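Putative beta-glucosidase (Bifidobacterium adolescentis, PDB 5WAB) hydrolyses beta-glucosidic linkages as a family 3 glycoside hydrolase, and probably also releases terminal arabinopyranosyl groups from ginsenosides. Local coordinates at residues H154-N159 and P182-I187; S172-R177 and V595-H600; N564-T569 and R625-W630. All coordinates share one frame; numbering follows the deposited sequence.

Contact 1 of 3, residues H154-N159 and P182-I187; sequences HFAANN and PAFEHI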
# COMPACT_ATOMS: atom_id res chain seq x y z
N HIS A 154 -10.29 -3.22 -4.80
CA HIS A 154 -9.93 -4.52 -5.37
C HIS A 154 -9.94 -5.62 -4.34
O HIS A 154 -8.92 -6.28 -4.09
CB HIS A 154 -8.60 -4.44 -6.10
CG HIS A 154 -8.50 -3.28 -7.04
ND1 HIS A 154 -7.32 -2.65 -7.33
CD2 HIS A 154 -9.46 -2.64 -7.75
CE1 HIS A 154 -7.54 -1.66 -8.18
NE2 HIS A 154 -8.84 -1.63 -8.45
N PHE A 155 -11.12 -5.88 -3.79
CA PHE A 155 -11.35 -6.90 -2.78
C PHE A 155 -11.85 -8.16 -3.49
O PHE A 155 -12.97 -8.17 -4.01
CB PHE A 155 -12.35 -6.36 -1.76
CG PHE A 155 -12.64 -7.28 -0.61
CD1 PHE A 155 -11.67 -7.57 0.33
CD2 PHE A 155 -13.92 -7.78 -0.43
CE1 PHE A 155 -11.95 -8.40 1.40
CE2 PHE A 155 -14.21 -8.60 0.64
CZ PHE A 155 -13.23 -8.91 1.56
N ALA A 156 -11.03 -9.21 -3.53
CA ALA A 156 -9.68 -9.21 -2.97
C ALA A 156 -8.72 -10.01 -3.85
O ALA A 156 -9.13 -10.58 -4.87
CB ALA A 156 -9.69 -9.79 -1.56
N ALA A 157 -7.45 -10.04 -3.44
CA ALA A 157 -6.41 -10.87 -4.05
C ALA A 157 -6.20 -10.53 -5.52
O ALA A 157 -6.14 -11.40 -6.38
CB ALA A 157 -6.74 -12.36 -3.87
N ASN A 158 -6.07 -9.22 -5.79
CA ASN A 158 -5.77 -8.72 -7.13
C ASN A 158 -4.29 -8.31 -7.13
O ASN A 158 -3.94 -7.14 -6.99
CB ASN A 158 -6.68 -7.54 -7.48
CG ASN A 158 -6.50 -7.06 -8.92
OD1 ASN A 158 -5.76 -7.66 -9.70
ND2 ASN A 158 -7.13 -5.94 -9.24
N ASN A 159 -3.42 -9.30 -7.33
CA ASN A 159 -1.99 -9.14 -7.12
C ASN A 159 -1.18 -9.18 -8.41
O ASN A 159 0.06 -9.22 -8.36
CB ASN A 159 -1.49 -10.21 -6.15
CG ASN A 159 -2.43 -10.40 -4.97
OD1 ASN A 159 -3.14 -11.41 -4.87
ND2 ASN A 159 -2.43 -9.43 -4.06
N PRO A 182 -6.20 -9.31 5.94
CA PRO A 182 -6.08 -8.46 7.14
C PRO A 182 -6.05 -6.96 6.87
O PRO A 182 -6.55 -6.19 7.71
CB PRO A 182 -4.77 -8.94 7.77
CG PRO A 182 -4.70 -10.35 7.40
CD PRO A 182 -5.22 -10.41 5.98
N ALA A 183 -5.46 -6.51 5.76
CA ALA A 183 -5.48 -5.08 5.45
C ALA A 183 -6.90 -4.60 5.17
O ALA A 183 -7.30 -3.53 5.65
CB ALA A 183 -4.57 -4.79 4.25
N PHE A 184 -7.67 -5.37 4.40
CA PHE A 184 -9.08 -5.04 4.22
C PHE A 184 -9.83 -5.10 5.54
O PHE A 184 -10.61 -4.20 5.87
CB PHE A 184 -9.71 -6.00 3.20
CG PHE A 184 -9.27 -5.77 1.77
CD1 PHE A 184 -9.82 -4.74 1.02
CD2 PHE A 184 -8.34 -6.62 1.16
CE1 PHE A 184 -9.44 -4.54 -0.30
CE2 PHE A 184 -7.96 -6.42 -0.16
CZ PHE A 184 -8.52 -5.37 -0.90
N GLU A 185 -9.59 -6.16 6.32
CA GLU A 185 -10.31 -6.34 7.58
C GLU A 185 -10.05 -5.19 8.55
O GLU A 185 -10.98 -4.66 9.16
CB GLU A 185 -9.92 -7.68 8.21
CG GLU A 185 -10.65 -7.97 9.53
CD GLU A 185 -10.06 -9.15 10.29
OE1 GLU A 185 -8.99 -9.67 9.89
OE2 GLU A 185 -10.66 -9.56 11.31
N HIS A 186 -8.79 -4.75 8.67
CA HIS A 186 -8.46 -3.70 9.63
C HIS A 186 -9.10 -2.37 9.26
O HIS A 186 -9.58 -1.64 10.13
CB HIS A 186 -6.94 -3.52 9.74
CG HIS A 186 -6.53 -2.41 10.65
ND1 HIS A 186 -6.61 -2.50 12.02
CD2 HIS A 186 -6.10 -1.15 10.37
CE1 HIS A 186 -6.21 -1.36 12.55
NE2 HIS A 186 -5.90 -0.52 11.57
N ILE A 187 -9.08 -2.01 7.98
CA ILE A 187 -9.66 -0.74 7.57
C ILE A 187 -11.19 -0.76 7.70
O ILE A 187 -11.80 0.24 8.10
CB ILE A 187 -9.19 -0.41 6.15
CG1 ILE A 187 -7.66 -0.31 6.15
CG2 ILE A 187 -9.83 0.86 5.66
CD1 ILE A 187 -7.04 -0.06 4.79

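Contact 2 of 3, residues S172-R177 and V595-H600; sequences SQRALR and VARPKH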
# COMPACT_ATOMS: atom_id res chain seq x y z
N SER A 172 -5.10 -20.82 -0.55
CA SER A 172 -5.57 -21.52 0.63
C SER A 172 -6.26 -20.55 1.58
O SER A 172 -6.07 -19.33 1.52
CB SER A 172 -4.41 -22.19 1.37
OG SER A 172 -3.63 -21.22 2.02
N GLN A 173 -7.08 -21.11 2.48
CA GLN A 173 -7.80 -20.28 3.44
C GLN A 173 -6.85 -19.53 4.37
O GLN A 173 -7.03 -18.33 4.62
CB GLN A 173 -8.79 -21.13 4.23
CG GLN A 173 -9.99 -21.51 3.39
CD GLN A 173 -10.69 -20.28 2.81
OE1 GLN A 173 -10.79 -20.13 1.60
NE2 GLN A 173 -11.18 -19.41 3.69
N ARG A 174 -5.82 -20.22 4.89
CA ARG A 174 -4.84 -19.54 5.74
C ARG A 174 -4.23 -18.33 5.04
O ARG A 174 -4.14 -17.25 5.62
CB ARG A 174 -3.73 -20.50 6.16
CG ARG A 174 -4.02 -21.28 7.42
CD ARG A 174 -2.74 -21.87 7.99
NE ARG A 174 -1.81 -20.86 8.50
CZ ARG A 174 -0.51 -21.07 8.68
NH1 ARG A 174 0.03 -22.25 8.39
NH2 ARG A 174 0.27 -20.10 9.15
N ALA A 175 -3.81 -18.51 3.78
CA ALA A 175 -3.17 -17.40 3.08
C ALA A 175 -4.15 -16.26 2.85
O ALA A 175 -3.79 -15.09 2.97
CB ALA A 175 -2.56 -17.89 1.76
N LEU A 176 -5.41 -16.59 2.53
CA LEU A 176 -6.44 -15.55 2.41
C LEU A 176 -6.63 -14.83 3.74
O LEU A 176 -6.64 -13.59 3.79
CB LEU A 176 -7.75 -16.18 1.95
CG LEU A 176 -7.94 -16.44 0.46
CD1 LEU A 176 -9.20 -17.22 0.24
CD2 LEU A 176 -7.98 -15.14 -0.33
N ARG A 177 -6.77 -15.58 4.83
CA ARG A 177 -7.07 -14.98 6.13
C ARG A 177 -5.89 -14.20 6.69
O ARG A 177 -6.08 -13.18 7.36
CB ARG A 177 -7.50 -16.07 7.12
CG ARG A 177 -8.80 -16.76 6.76
CD ARG A 177 -9.97 -15.84 6.98
NE ARG A 177 -11.24 -16.54 6.82
CZ ARG A 177 -12.42 -16.01 7.12
NH1 ARG A 177 -12.48 -14.78 7.61
NH2 ARG A 177 -13.53 -16.71 6.94
N VAL A 595 1.07 -25.48 12.95
CA VAL A 595 1.08 -25.09 11.55
C VAL A 595 2.40 -24.40 11.24
O VAL A 595 3.11 -23.92 12.13
CB VAL A 595 -0.11 -24.19 11.18
CG1 VAL A 595 -1.42 -24.88 11.51
CG2 VAL A 595 -0.01 -22.85 11.92
N ALA A 596 2.72 -24.35 9.94
CA ALA A 596 3.89 -23.63 9.48
C ALA A 596 3.67 -22.13 9.61
O ALA A 596 2.62 -21.61 9.22
CB ALA A 596 4.20 -24.00 8.03
N ARG A 597 4.65 -21.43 10.18
CA ARG A 597 4.58 -20.00 10.40
C ARG A 597 5.91 -19.35 10.07
O ARG A 597 6.97 -19.96 10.26
CB ARG A 597 4.20 -19.68 11.86
CG ARG A 597 2.94 -20.38 12.35
CD ARG A 597 2.39 -19.68 13.58
NE ARG A 597 2.01 -18.31 13.28
CZ ARG A 597 1.63 -17.42 14.19
NH1 ARG A 597 1.59 -17.77 15.46
NH2 ARG A 597 1.31 -16.19 13.82
N PRO A 598 5.89 -18.13 9.54
CA PRO A 598 7.13 -17.38 9.34
C PRO A 598 7.86 -17.16 10.65
O PRO A 598 7.26 -17.15 11.73
CB PRO A 598 6.66 -16.04 8.75
CG PRO A 598 5.30 -16.34 8.18
CD PRO A 598 4.71 -17.38 9.07
N LYS A 599 9.18 -16.96 10.56
CA LYS A 599 9.97 -16.80 11.78
C LYS A 599 9.46 -15.61 12.59
O LYS A 599 9.35 -15.70 13.82
CB LYS A 599 11.45 -16.63 11.46
CG LYS A 599 12.33 -16.77 12.69
CD LYS A 599 13.80 -16.95 12.34
CE LYS A 599 14.44 -15.62 11.94
NZ LYS A 599 15.86 -15.77 11.55
N HIS A 600 9.14 -14.50 11.93
CA HIS A 600 8.51 -13.39 12.63
C HIS A 600 7.61 -12.63 11.66
O HIS A 600 7.75 -12.73 10.44
CB HIS A 600 9.54 -12.46 13.28
CG HIS A 600 10.53 -11.87 12.32
ND1 HIS A 600 11.39 -10.86 12.68
CD2 HIS A 600 10.78 -12.14 11.02
CE1 HIS A 600 12.14 -10.54 11.64
NE2 HIS A 600 11.78 -11.30 10.62

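Contact 3 of 3, residues N564-T569 and R625-W630; sequences NTAHVT and RAFAYW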
# COMPACT_ATOMS: atom_id res chain seq x y z
N ASN A 564 -3.72 -14.02 26.90
CA ASN A 564 -3.06 -14.11 25.59
C ASN A 564 -2.77 -12.72 25.03
O ASN A 564 -2.88 -12.49 23.82
CB ASN A 564 -3.90 -14.91 24.60
CG ASN A 564 -4.11 -16.34 25.04
OD1 ASN A 564 -3.18 -17.15 25.01
ND2 ASN A 564 -5.33 -16.66 25.46
N THR A 565 -2.39 -11.78 25.89
CA THR A 565 -2.02 -10.45 25.44
C THR A 565 -0.76 -9.99 26.16
O THR A 565 -0.47 -10.42 27.28
CB THR A 565 -3.12 -9.41 25.66
OG1 THR A 565 -3.46 -9.35 27.05
CG2 THR A 565 -4.36 -9.75 24.83
N ALA A 566 -0.04 -9.07 25.52
CA ALA A 566 1.20 -8.55 26.07
C ALA A 566 1.28 -7.06 25.76
O ALA A 566 0.51 -6.52 24.96
CB ALA A 566 2.41 -9.29 25.51
N HIS A 567 2.24 -6.40 26.40
CA HIS A 567 2.43 -4.96 26.24
C HIS A 567 3.91 -4.67 26.16
O HIS A 567 4.70 -5.19 26.96
CB HIS A 567 1.78 -4.19 27.40
CG HIS A 567 1.93 -2.71 27.28
ND1 HIS A 567 2.82 -1.99 28.05
CD2 HIS A 567 1.31 -1.81 26.48
CE1 HIS A 567 2.74 -0.71 27.73
NE2 HIS A 567 1.83 -0.57 26.78
N VAL A 568 4.29 -3.80 25.23
CA VAL A 568 5.70 -3.51 24.96
C VAL A 568 6.00 -2.09 25.37
O VAL A 568 5.24 -1.16 25.07
CB VAL A 568 6.03 -3.72 23.47
CG1 VAL A 568 7.53 -3.59 23.27
CG2 VAL A 568 5.56 -5.07 23.03
N THR A 569 7.14 -1.91 26.03
CA THR A 569 7.58 -0.58 26.43
C THR A 569 9.04 -0.44 26.04
O THR A 569 9.83 -1.35 26.30
CB THR A 569 7.37 -0.43 27.93
OG1 THR A 569 6.06 -0.93 28.24
CG2 THR A 569 7.49 1.05 28.41
N ARG A 625 -4.63 -11.14 18.41
CA ARG A 625 -4.33 -11.32 16.99
C ARG A 625 -2.85 -11.13 16.66
O ARG A 625 -2.41 -11.58 15.60
CB ARG A 625 -5.18 -10.36 16.16
CG ARG A 625 -6.63 -10.81 15.97
CD ARG A 625 -6.73 -11.96 14.97
NE ARG A 625 -6.23 -11.57 13.65
CZ ARG A 625 -6.97 -10.99 12.71
NH1 ARG A 625 -8.25 -10.73 12.93
NH2 ARG A 625 -6.41 -10.66 11.55
N ALA A 626 -2.08 -10.50 17.55
CA ALA A 626 -0.64 -10.41 17.31
C ALA A 626 0.05 -11.76 17.48
O ALA A 626 1.20 -11.90 17.05
CB ALA A 626 -0.00 -9.39 18.26
N PHE A 627 -0.62 -12.73 18.10
CA PHE A 627 -0.05 -14.04 18.37
C PHE A 627 -0.84 -15.18 17.73
O PHE A 627 -0.54 -16.35 17.99
CB PHE A 627 0.05 -14.29 19.88
CG PHE A 627 0.82 -13.22 20.61
CD1 PHE A 627 2.20 -13.26 20.68
CD2 PHE A 627 0.15 -12.19 21.25
CE1 PHE A 627 2.90 -12.29 21.35
CE2 PHE A 627 0.85 -11.21 21.93
CZ PHE A 627 2.22 -11.26 21.98
N ALA A 628 -1.84 -14.87 16.91
CA ALA A 628 -2.78 -15.87 16.42
C ALA A 628 -2.58 -16.14 14.94
O ALA A 628 -2.42 -15.21 14.14
CB ALA A 628 -4.22 -15.43 16.68
N TYR A 629 -2.64 -17.41 14.57
CA TYR A 629 -2.71 -17.80 13.17
C TYR A 629 -4.12 -18.27 12.85
O TYR A 629 -4.92 -18.53 13.74
CB TYR A 629 -1.69 -18.91 12.84
CG TYR A 629 -1.82 -20.18 13.67
CD1 TYR A 629 -2.75 -21.16 13.34
CD2 TYR A 629 -0.99 -20.40 14.77
CE1 TYR A 629 -2.86 -22.33 14.09
CE2 TYR A 629 -1.10 -21.56 15.53
CZ TYR A 629 -2.03 -22.52 15.18
OH TYR A 629 -2.13 -23.67 15.92
N TRP A 630 -4.41 -18.36 11.56
CA TRP A 630 -5.68 -18.92 11.13
C TRP A 630 -5.57 -20.44 11.12
O TRP A 630 -4.68 -21.01 10.48
CB TRP A 630 -6.08 -18.41 9.75
CG TRP A 630 -7.44 -18.87 9.37
CD1 TRP A 630 -7.75 -19.93 8.57
CD2 TRP A 630 -8.68 -18.31 9.80
NE1 TRP A 630 -9.12 -20.05 8.46
CE2 TRP A 630 -9.71 -19.06 9.20
CE3 TRP A 630 -9.03 -17.22 10.61
CZ2 TRP A 630 -11.06 -18.78 9.41
CZ3 TRP A 630 -10.36 -16.94 10.82
CH2 TRP A 630 -11.36 -17.72 10.22

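Contact 1 of 3, residues H154-N159 and P182-I187
F184, on helix 182-190, reaches across to F155 at the end of strand 149-155, and its atoms can be followed one by one from the helix to the strand. With chi1 at -72°, its CG lies anti to the carbonyl carbon and the ring extends outward from the helix. F184 CB already touches the F155 ring, 3.7 Å from F155 CE1. Next along, F184 CG meets F155 CD1 at 3.3 Å, the closest approach of the two rings, with that CD1 standing over one face of F184. Farther along the ring, the two side chains pass each other in opposite directions: F184 CE1 lies 3.7 Å from F155 CB, and that CB stands over the ring face as a CH-pi contact, 4.2 Å from the F184 centroid. The result is an edge-to-face pair, F155 offering its edge to the F184 face, with centroids 4.8 Å apart and planes inclined at 63°.

In the TIM-barrel-type domain of family 3 enzymes, a beta-alpha-beta crossover runs here from strand 149-155 through helices 173-180 and 182-190 to its parallel neighbour 195-198, and the two rings join the strand's end to the second helix of the connection. Toward its tip, F184 CE2 meets the methyl of A156, which follows a cis peptide bond, at 4.0 Å. F184 CZ ends obliquely against the backbone, 3.3 Å from H154 O, an oxygen that also accepts a hydrogen bond from N111. The imidazole of H154 leads away from the helix, where ND1 bonds to Y124 and NE2 to a glycerol, probably from the crystallisation liquor.

Contact 2 of 3, residues S172-R177 and V595-H600
R174 of helix 173-180 sends its guanidinium group to the loop 595-600, and the loop receives it residue by residue. V595 comes first and packs on one face of the group. Its CG2 rests over that face, 3.7 Å from R174 CZ and displaced toward the rim, while V595 CB approaches R174 NH1 to 3.4 Å. The branch that does this lies between the backbone N and the carbonyl carbon of V595, and the two side chains run at a slant to one another.

At A596 the polar part begins. Its carbonyl oxygen sits in the guanidinium plane, at the end of the group, and accepts from both terminal nitrogens: R174 NH1 and R174 NH2 each lie 2.8 Å from A596 O. Neither bond is straight, the N-H...O angles being 143° and 144°, as expected when two hydrogens share a single acceptor. NH1 comes in the carbonyl plane on a lone pair, whereas NH2 is nearly in line with the C=O bond.

R597 follows, adding only its aliphatic CG, 4.2 Å from R174 NH2. Its charged end is like in sign to R174, with R597 NE 4.8 Å from R174 NH2. Farther on, H600 stacks on Y587 and hydrogen bonds to E647, both in the fibronectin-like range, and to D532, which lies earlier in the chain.

On the helix side, R174 NE forms a salt bridge with E178, one turn onward. The arrangement thus joins the barrel-type N-terminal domain to the fibronectin type III-like domain through a neutral acceptor, and the carboxylate of E178 probably offsets some of the charge that two neighbouring arginines bring together.

Contact 3 of 3, residues N564-T569 and R625-W630
The aromatic ring of F627 and the methyl of A566 supply the apolar part of this contact. F627 CZ, the tip of the ring, lies 4.0 Å from A566 CB, approaching it neither squarely over a face nor in the ring plane. The ring reaches this position because CG is anti to the carbonyl carbon (chi1 -55°), which directs it from the 625-630 segment toward the 564-569 segment. Both residues are buried, and each has its CB directed at the opposing segment.

A second kind of approach is between ring and backbone: N564 O stands 4.0 Å from F627 CD2, again obliquely, so that two points on the ring's rim are touched by residues two apart in the chain. No hydrogen bond links the two segments; the contact is van der Waals packing alone. The polar end of N564 is engaged away from the ring, with its ND2 bonded to the carbonyl oxygen of G665.

F627 lies in the fibronectin type III-like domain, and the strand of A566 packs against it, probably as part of the same beta-sandwich. A566 pairs by backbone hydrogen bonds with L622 of strand 615-622, in the three-stranded antiparallel sheet 551-560, 566-574, 615-622. F627 also makes an edge-to-face pair with Y644, on strand 642-648 of the four-stranded sheet, so that its ring bridges residues of both sheets, next to the two-stranded hairpin 628-631 and 636-639.

The three contacts run from the barrel domain to the fibronectin-like domain. Contact 1 lies within the barrel domain, contact 3 within the fibronectin-like part, and contact 2 joins the two; its centre is about 16 Å from each of theirs, while theirs are about 21 Å apart. Along the chain contact 1 closes before contact 3 opens, and contact 2 crosses both, its segments alternating with theirs. Helices 173-180 and 182-190, consecutive in the chain, carry contacts 2 and 1, and E185 on the latter forms a salt bridge with R625 of contact 3. With R174 and R177 packing against W630, a sequence-distant domain is held against the barrel's helices.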